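Local coordinates for intracellular exo-alpha-(1->5)-L-arabinofuranosidase (Bifidobacterium longum, PDB 2Y2W), which hydrolyses terminal alpha-(1->5)-linked L-arabinofuranosyl bonds in branched and debranched arabinans, helping to degrade the plant cell wall, at residues R172-A177 and D235-A240; K514-H519 and V535-L540. All blocks are in the same frame, centred on the assembly; numbering follows the deposited sequence.

In the fold
The two contacts belong to different domains of this family 51 glycoside hydrolase and lie on opposite sides of the chain's centre, about 25 Å and 24 Å from it. Their own centres are 48 Å apart and their nearest atoms about 39 Å. Interaction 1 joins two outer helices of the eight-stranded (beta/alpha) barrel, close to another subunit. Interaction 2 pairs a short strand with the edge of strand 512-518 in the C-terminal beta domain, and no other subunit of the assembly touches its two segments. Neither touches the active site, where Glu-215 probably serves as acid/base and Glu-340 as nucleophile; the first is aliphatic packing without hydrogen bonds, the second an antiparallel pairing held by two main-chain hydrogen bonds.

Interaction 1 of 2, residues R172-A177 and D235-A240; sequences RGLKAA and DKVAHA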
ATOM      1  N   ARG D 172      -8.519   2.943  -1.174  1.00 20.64           N
ATOM      2  CA  ARG D 172      -7.804   3.259  -2.412  1.00 20.80           C
ATOM      3  C   ARG D 172      -6.784   4.384  -2.214  1.00 20.84           C
ATOM      4  O   ARG D 172      -6.499   4.774  -1.080  1.00 20.88           O
ATOM      5  CB  ARG D 172      -8.802   3.600  -3.520  1.00 20.71           C
ATOM      6  CG  ARG D 172      -9.279   2.371  -4.257  1.00 21.40           C
ATOM      7  CD  ARG D 172     -10.765   2.403  -4.531  1.00 21.64           C
ATOM      8  NE  ARG D 172     -11.119   3.075  -5.780  1.00 21.79           N
ATOM      9  CZ  ARG D 172     -10.939   2.569  -6.998  1.00 21.49           C
ATOM     10  NH1 ARG D 172     -10.365   1.386  -7.172  1.00 22.15           N
ATOM     11  NH2 ARG D 172     -11.319   3.266  -8.053  1.00 21.24           N
ATOM     12  N   GLY D 173      -6.231   4.890  -3.317  1.00 20.82           N
ATOM     13  CA  GLY D 173      -5.215   5.935  -3.257  1.00 20.55           C
ATOM     14  C   GLY D 173      -4.815   6.529  -4.595  1.00 20.46           C
ATOM     15  O   GLY D 173      -5.665   6.961  -5.379  1.00 20.52           O
ATOM     16  N   LEU D 174      -3.507   6.535  -4.848  1.00 20.19           N
ATOM     17  CA  LEU D 174      -2.903   7.287  -5.949  1.00 19.99           C
ATOM     18  C   LEU D 174      -3.469   6.981  -7.334  1.00 19.89           C
ATOM     19  O   LEU D 174      -3.886   7.894  -8.051  1.00 19.92           O
ATOM     20  CB  LEU D 174      -1.377   7.102  -5.946  1.00 19.98           C
ATOM     21  CG  LEU D 174      -0.558   7.677  -7.105  1.00 19.68           C
ATOM     22  CD1 LEU D 174      -0.686   9.189  -7.176  1.00 20.28           C
ATOM     23  CD2 LEU D 174       0.896   7.280  -6.967  1.00 20.34           C
ATOM     24  N   LYS D 175      -3.469   5.705  -7.710  1.00 19.80           N
ATOM     25  CA  LYS D 175      -3.850   5.313  -9.065  1.00 19.58           C
ATOM     26  C   LYS D 175      -5.298   5.698  -9.381  1.00 19.38           C
ATOM     27  O   LYS D 175      -5.576   6.222 -10.461  1.00 19.44           O
ATOM     28  CB  LYS D 175      -3.612   3.819  -9.294  1.00 19.55           C
ATOM     29  CG  LYS D 175      -3.712   3.399 -10.754  1.00 19.60           C
ATOM     30  CD  LYS D 175      -3.836   1.891 -10.883  1.00 19.71           C
ATOM     31  CE  LYS D 175      -4.027   1.471 -12.330  1.00 20.10           C
ATOM     32  NZ  LYS D 175      -5.416   1.697 -12.803  1.00 19.75           N
ATOM     33  N   ALA D 176      -6.203   5.456  -8.434  1.00 19.11           N
ATOM     34  CA  ALA D 176      -7.619   5.805  -8.608  1.00 19.02           C
ATOM     35  C   ALA D 176      -7.829   7.319  -8.647  1.00 18.92           C
ATOM     36  O   ALA D 176      -8.682   7.810  -9.387  1.00 18.84           O
ATOM     37  CB  ALA D 176      -8.469   5.174  -7.523  1.00 18.84           C
ATOM     38  N   ALA D 177      -7.044   8.047  -7.852  1.00 18.81           N
ATOM     39  CA  ALA D 177      -7.099   9.505  -7.831  1.00 18.73           C
ATOM     40  C   ALA D 177      -6.764  10.092  -9.201  1.00 18.69           C
ATOM     41  O   ALA D 177      -7.453  10.991  -9.675  1.00 18.80           O
ATOM     42  CB  ALA D 177      -6.167  10.062  -6.763  1.00 18.67           C
ATOM     43  N   ASP D 235       1.848  13.428  -0.165  1.00 24.95           N
ATOM     44  CA  ASP D 235       2.964  13.947  -0.950  1.00 24.95           C
ATOM     45  C   ASP D 235       2.990  13.319  -2.340  1.00 24.70           C
ATOM     46  O   ASP D 235       3.207  14.018  -3.330  1.00 24.84           O
ATOM     47  CB  ASP D 235       4.297  13.712  -0.230  1.00 25.24           C
ATOM     48  CG  ASP D 235       5.498  14.217  -1.025  1.00 26.02           C
ATOM     49  OD1 ASP D 235       5.400  15.279  -1.682  1.00 27.10           O
ATOM     50  OD2 ASP D 235       6.550  13.545  -0.986  1.00 26.82           O
ATOM     51  N   LYS D 236       2.765  12.007  -2.403  1.00 24.35           N
ATOM     52  CA  LYS D 236       2.703  11.278  -3.672  1.00 24.12           C
ATOM     53  C   LYS D 236       1.512  11.712  -4.532  1.00 24.01           C
ATOM     54  O   LYS D 236       1.675  12.007  -5.718  1.00 23.86           O
ATOM     55  CB  LYS D 236       2.653   9.765  -3.431  1.00 24.09           C
ATOM     56  CG  LYS D 236       3.965   9.158  -2.947  1.00 24.34           C
ATOM     57  CD  LYS D 236       3.786   7.706  -2.508  1.00 24.25           C
ATOM     58  CE  LYS D 236       5.025   7.172  -1.794  1.00 24.51           C
ATOM     59  NZ  LYS D 236       5.350   7.904  -0.528  1.00 24.28           N
ATOM     60  N   VAL D 237       0.327  11.767  -3.922  1.00 23.85           N
ATOM     61  CA  VAL D 237      -0.909  12.095  -4.639  1.00 23.78           C
ATOM     62  C   VAL D 237      -0.964  13.560  -5.091  1.00 23.76           C
ATOM     63  O   VAL D 237      -1.341  13.844  -6.230  1.00 23.77           O
ATOM     64  CB  VAL D 237      -2.174  11.722  -3.818  1.00 23.79           C
ATOM     65  CG1 VAL D 237      -3.445  12.048  -4.591  1.00 23.48           C
ATOM     66  CG2 VAL D 237      -2.154  10.245  -3.456  1.00 23.75           C
ATOM     67  N   ALA D 238      -0.585  14.477  -4.200  1.00 23.81           N
ATOM     68  CA  ALA D 238      -0.606  15.914  -4.500  1.00 23.63           C
ATOM     69  C   ALA D 238       0.358  16.288  -5.622  1.00 23.51           C
ATOM     70  O   ALA D 238       0.013  17.074  -6.506  1.00 23.49           O
ATOM     71  CB  ALA D 238      -0.316  16.734  -3.252  1.00 23.62           C
ATOM     72  N   HIS D 239       1.562  15.721  -5.580  1.00 23.39           N
ATOM     73  CA  HIS D 239       2.554  15.944  -6.629  1.00 23.32           C
ATOM     74  C   HIS D 239       2.072  15.461  -7.995  1.00 23.26           C
ATOM     75  O   HIS D 239       2.138  16.203  -8.977  1.00 23.22           O
ATOM     76  CB  HIS D 239       3.886  15.269  -6.285  1.00 23.34           C
ATOM     77  CG  HIS D 239       4.791  15.103  -7.466  1.00 23.58           C
ATOM     78  ND1 HIS D 239       4.967  13.894  -8.103  1.00 23.95           N
ATOM     79  CD2 HIS D 239       5.538  16.002  -8.148  1.00 23.38           C
ATOM     80  CE1 HIS D 239       5.799  14.051  -9.117  1.00 24.07           C
ATOM     81  NE2 HIS D 239       6.161  15.322  -9.165  1.00 24.15           N
ATOM     82  N   ALA D 240       1.596  14.217  -8.041  1.00 23.23           N
ATOM     83  CA  ALA D 240       1.146  13.586  -9.278  1.00 23.30           C
ATOM     84  C   ALA D 240      -0.046  14.309  -9.895  1.00 23.50           C
ATOM     85  O   ALA D 240      -0.103  14.491 -11.110  1.00 23.42           O
ATOM     86  CB  ALA D 240       0.819  12.120  -9.039  1.00 23.29           C
TER
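No flat group enters the interface between Leu-174 and Val-237; the planar groups lie at its margins. Ala-176 CB sits 3.4 Å above one face of the Arg-172 guanidinium, displaced toward its rim, and this arginine forms a salt bridge with Glu-122. On the far margin the His-239 ring meets His-224 of the second subunit edge-to-face.

Between these margins the contact is aliphatic. With CG anti to the backbone N (chi1 173°), Leu-174 extends its CD1 branch to the helix of 235-240, where this methyl stands 3.8 Å from Ala-240 CB and 3.9 Å from Val-237 CA. The main-chain oxygen of Lys-236 borders the same spot, so the methyl is received by three residues on one helical surface. Val-237 answers with both branches: CG2 comes to 3.9 Å from Leu-174 CA, whereas CG1 turns to Ala-177 CB at 4.0 Å, one turn farther along the partner helix. Gly-173 is the N-cap of that helix, and its O accepts the N-H of Ala-177 at 3.0 Å.

The two helices, 174-185 and 227-244, follow consecutive strands of the barrel, and Val-237 also packs inward on Ile-212 of strand 209-212. Lys-236 directs its amino group to Glu-229 of the second subunit in a salt bridge, while Leu-174 packs on Gly-170 of that subunit. Cohesion across the pair therefore comes from the fit of methyl groups, with no hydrogen bond between the segments, and the charged ends are engaged around the contact instead.

Interaction 2 of 2, residues K514-H519 and V535-L540; sequences KAQLLH and VTPQPL
The carbonyl oxygen of Gln-538 takes the N-H of Leu-517 at 2.7 Å, the donor nearly in line with the C=O although the N-H itself is bent (131° at the hydrogen). The CA-H of Gln-516 points to this same Gln-538 O. In return Gln-538 N gives a straighter bond (169°) to Leu-517 O at 2.9 Å, and Pro-537 CA adds a C-H contact to that Leu-517 O at 3.4 Å. Thus Leu-517 and Gln-538 make an antiparallel hydrogen-bonded pair. The ladder is short, with Leu-540 N still 3.5 Å from Ala-515 O.

The Gln-538 side chain folds at chi2 (-57°), bringing NE2 back to Thr-536 O at 2.7 Å, above the carbonyl plane. Gln-516 instead runs extended alongside Pro-537, its NE2 3.5 Å from Pro-537 CB. Apolar contacts complete both ends: Ala-515 CB meets Leu-540 CB at 3.9 Å, and Leu-518 CD2 crosses Val-535 CG1 at the same separation, the two side chains roughly perpendicular.

Strand 512-518 is thereby flanked by 538-539 and, through backbone bonds such as Gln-516 with Ser-561, by strand 558-564. Leu-517 and Leu-540 both pack on Ile-560 of that strand, while helix 431-440 receives Leu-518 at Pro-433 and Pro-537 at Tyr-432.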
ATOM      1  N   LYS D 514     -31.940  46.959   5.796  1.00 56.06           N
ATOM      2  CA  LYS D 514     -32.684  45.878   6.432  1.00 55.87           C
ATOM      3  C   LYS D 514     -31.940  45.377   7.666  1.00 55.70           C
ATOM      4  O   LYS D 514     -30.786  44.952   7.578  1.00 55.65           O
ATOM      5  CB  LYS D 514     -32.930  44.731   5.447  1.00 55.87           C
ATOM      6  N   ALA D 515     -32.605  45.453   8.815  1.00 55.53           N
ATOM      7  CA  ALA D 515     -32.052  44.967  10.074  1.00 55.38           C
ATOM      8  C   ALA D 515     -32.858  43.776  10.575  1.00 55.25           C
ATOM      9  O   ALA D 515     -34.086  43.758  10.464  1.00 55.22           O
ATOM     10  CB  ALA D 515     -32.034  46.077  11.112  1.00 55.45           C
ATOM     11  N   GLN D 516     -32.163  42.781  11.120  1.00 55.07           N
ATOM     12  CA  GLN D 516     -32.812  41.555  11.578  1.00 54.91           C
ATOM     13  C   GLN D 516     -32.377  41.136  12.979  1.00 54.83           C
ATOM     14  O   GLN D 516     -31.280  41.471  13.433  1.00 54.73           O
ATOM     15  CB  GLN D 516     -32.568  40.409  10.591  1.00 54.93           C
ATOM     16  CG  GLN D 516     -33.356  40.508   9.289  1.00 54.96           C
ATOM     17  CD  GLN D 516     -33.242  39.256   8.433  1.00 54.93           C
ATOM     18  OE1 GLN D 516     -32.176  38.647   8.335  1.00 55.00           O
ATOM     19  NE2 GLN D 516     -34.346  38.870   7.806  1.00 54.86           N
ATOM     20  N   LEU D 517     -33.255  40.393  13.645  1.00 54.76           N
ATOM     21  CA  LEU D 517     -33.002  39.857  14.975  1.00 54.73           C
ATOM     22  C   LEU D 517     -33.412  38.388  15.030  1.00 54.63           C
ATOM     23  O   LEU D 517     -34.565  38.046  14.751  1.00 54.64           O
ATOM     24  CB  LEU D 517     -33.767  40.671  16.031  1.00 54.77           C
ATOM     25  CG  LEU D 517     -34.037  40.082  17.423  1.00 54.85           C
ATOM     26  CD1 LEU D 517     -32.822  40.194  18.334  1.00 54.75           C
ATOM     27  CD2 LEU D 517     -35.248  40.757  18.063  1.00 55.03           C
ATOM     28  N   LEU D 518     -32.460  37.524  15.368  1.00 54.50           N
ATOM     29  CA  LEU D 518     -32.768  36.131  15.665  1.00 54.48           C
ATOM     30  C   LEU D 518     -32.699  35.878  17.163  1.00 54.46           C
ATOM     31  O   LEU D 518     -31.616  35.707  17.728  1.00 54.45           O
ATOM     32  CB  LEU D 518     -31.846  35.169  14.910  1.00 54.46           C
ATOM     33  CG  LEU D 518     -32.458  34.385  13.746  1.00 54.50           C
ATOM     34  CD1 LEU D 518     -31.400  33.518  13.099  1.00 54.47           C
ATOM     35  CD2 LEU D 518     -33.640  33.527  14.196  1.00 54.44           C
ATOM     36  N   HIS D 519     -33.868  35.873  17.797  1.00 54.44           N
ATOM     37  CA  HIS D 519     -33.978  35.605  19.224  1.00 54.46           C
ATOM     38  C   HIS D 519     -35.346  35.051  19.585  1.00 54.45           C
ATOM     39  O   HIS D 519     -36.367  35.507  19.070  1.00 54.51           O
ATOM     40  CB  HIS D 519     -33.706  36.868  20.047  1.00 54.47           C
ATOM     41  CG  HIS D 519     -34.119  36.749  21.480  1.00 54.54           C
ATOM     42  ND1 HIS D 519     -33.382  36.049  22.410  1.00 54.51           N
ATOM     43  CD2 HIS D 519     -35.205  37.220  22.136  1.00 54.61           C
ATOM     44  CE1 HIS D 519     -33.992  36.103  23.581  1.00 54.73           C
ATOM     45  NE2 HIS D 519     -35.100  36.809  23.442  1.00 54.75           N
ATOM     46  N   VAL D 535     -39.577  30.033  14.255  1.00 54.19           N
ATOM     47  CA  VAL D 535     -38.394  30.834  14.573  1.00 54.23           C
ATOM     48  C   VAL D 535     -37.838  31.468  13.296  1.00 54.34           C
ATOM     49  O   VAL D 535     -37.024  30.872  12.585  1.00 54.36           O
ATOM     50  CB  VAL D 535     -37.295  30.007  15.296  1.00 54.18           C
ATOM     51  CG1 VAL D 535     -36.122  30.900  15.698  1.00 54.08           C
ATOM     52  CG2 VAL D 535     -37.863  29.300  16.519  1.00 54.16           C
ATOM     53  N   THR D 536     -38.305  32.678  13.008  1.00 54.45           N
ATOM     54  CA  THR D 536     -37.848  33.438  11.849  1.00 54.55           C
ATOM     55  C   THR D 536     -37.260  34.769  12.316  1.00 54.64           C
ATOM     56  O   THR D 536     -37.628  35.259  13.387  1.00 54.66           O
ATOM     57  CB  THR D 536     -38.996  33.688  10.839  1.00 54.53           C
ATOM     58  OG1 THR D 536     -40.130  34.241  11.520  1.00 54.70           O
ATOM     59  CG2 THR D 536     -39.403  32.389  10.151  1.00 54.49           C
ATOM     60  N   PRO D 537     -36.328  35.351  11.532  1.00 54.78           N
ATOM     61  CA  PRO D 537     -35.757  36.651  11.889  1.00 54.85           C
ATOM     62  C   PRO D 537     -36.819  37.740  11.950  1.00 54.92           C
ATOM     63  O   PRO D 537     -37.639  37.862  11.037  1.00 54.85           O
ATOM     64  CB  PRO D 537     -34.777  36.933  10.748  1.00 54.85           C
ATOM     65  CG  PRO D 537     -34.430  35.603  10.213  1.00 54.82           C
ATOM     66  CD  PRO D 537     -35.676  34.784  10.338  1.00 54.79           C
ATOM     67  N   GLN D 538     -36.798  38.510  13.035  1.00 55.10           N
ATOM     68  CA  GLN D 538     -37.750  39.593  13.253  1.00 55.26           C
ATOM     69  C   GLN D 538     -37.052  40.943  13.094  1.00 55.36           C
ATOM     70  O   GLN D 538     -35.852  41.047  13.355  1.00 55.34           O
ATOM     71  CB  GLN D 538     -38.385  39.479  14.645  1.00 55.26           C
ATOM     72  CG  GLN D 538     -39.057  38.134  14.940  1.00 55.31           C
ATOM     73  CD  GLN D 538     -40.137  37.765  13.932  1.00 55.33           C
ATOM     74  OE1 GLN D 538     -41.053  38.543  13.669  1.00 55.61           O
ATOM     75  NE2 GLN D 538     -40.033  36.567  13.369  1.00 55.08           N
ATOM     76  N   PRO D 539     -37.793  41.976  12.647  1.00 55.51           N
ATOM     77  CA  PRO D 539     -37.218  43.315  12.510  1.00 55.64           C
ATOM     78  C   PRO D 539     -36.600  43.824  13.811  1.00 55.81           C
ATOM     79  O   PRO D 539     -37.220  43.736  14.874  1.00 55.88           O
ATOM     80  CB  PRO D 539     -38.424  44.172  12.120  1.00 55.61           C
ATOM     81  CG  PRO D 539     -39.329  43.234  11.417  1.00 55.52           C
ATOM     82  CD  PRO D 539     -39.176  41.924  12.134  1.00 55.55           C
ATOM     83  N   LEU D 540     -35.375  44.333  13.715  1.00 55.94           N
ATOM     84  CA  LEU D 540     -34.672  44.908  14.856  1.00 56.09           C
ATOM     85  C   LEU D 540     -35.140  46.342  15.098  1.00 56.28           C
ATOM     86  O   LEU D 540     -35.471  47.061  14.150  1.00 56.33           O
ATOM     87  CB  LEU D 540     -33.157  44.864  14.613  1.00 56.02           C
ATOM     88  CG  LEU D 540     -32.190  45.581  15.564  1.00 55.93           C
ATOM     89  CD1 LEU D 540     -32.183  44.955  16.954  1.00 55.80           C
ATOM     90  CD2 LEU D 540     -30.790  45.598  14.977  1.00 55.68           C
TER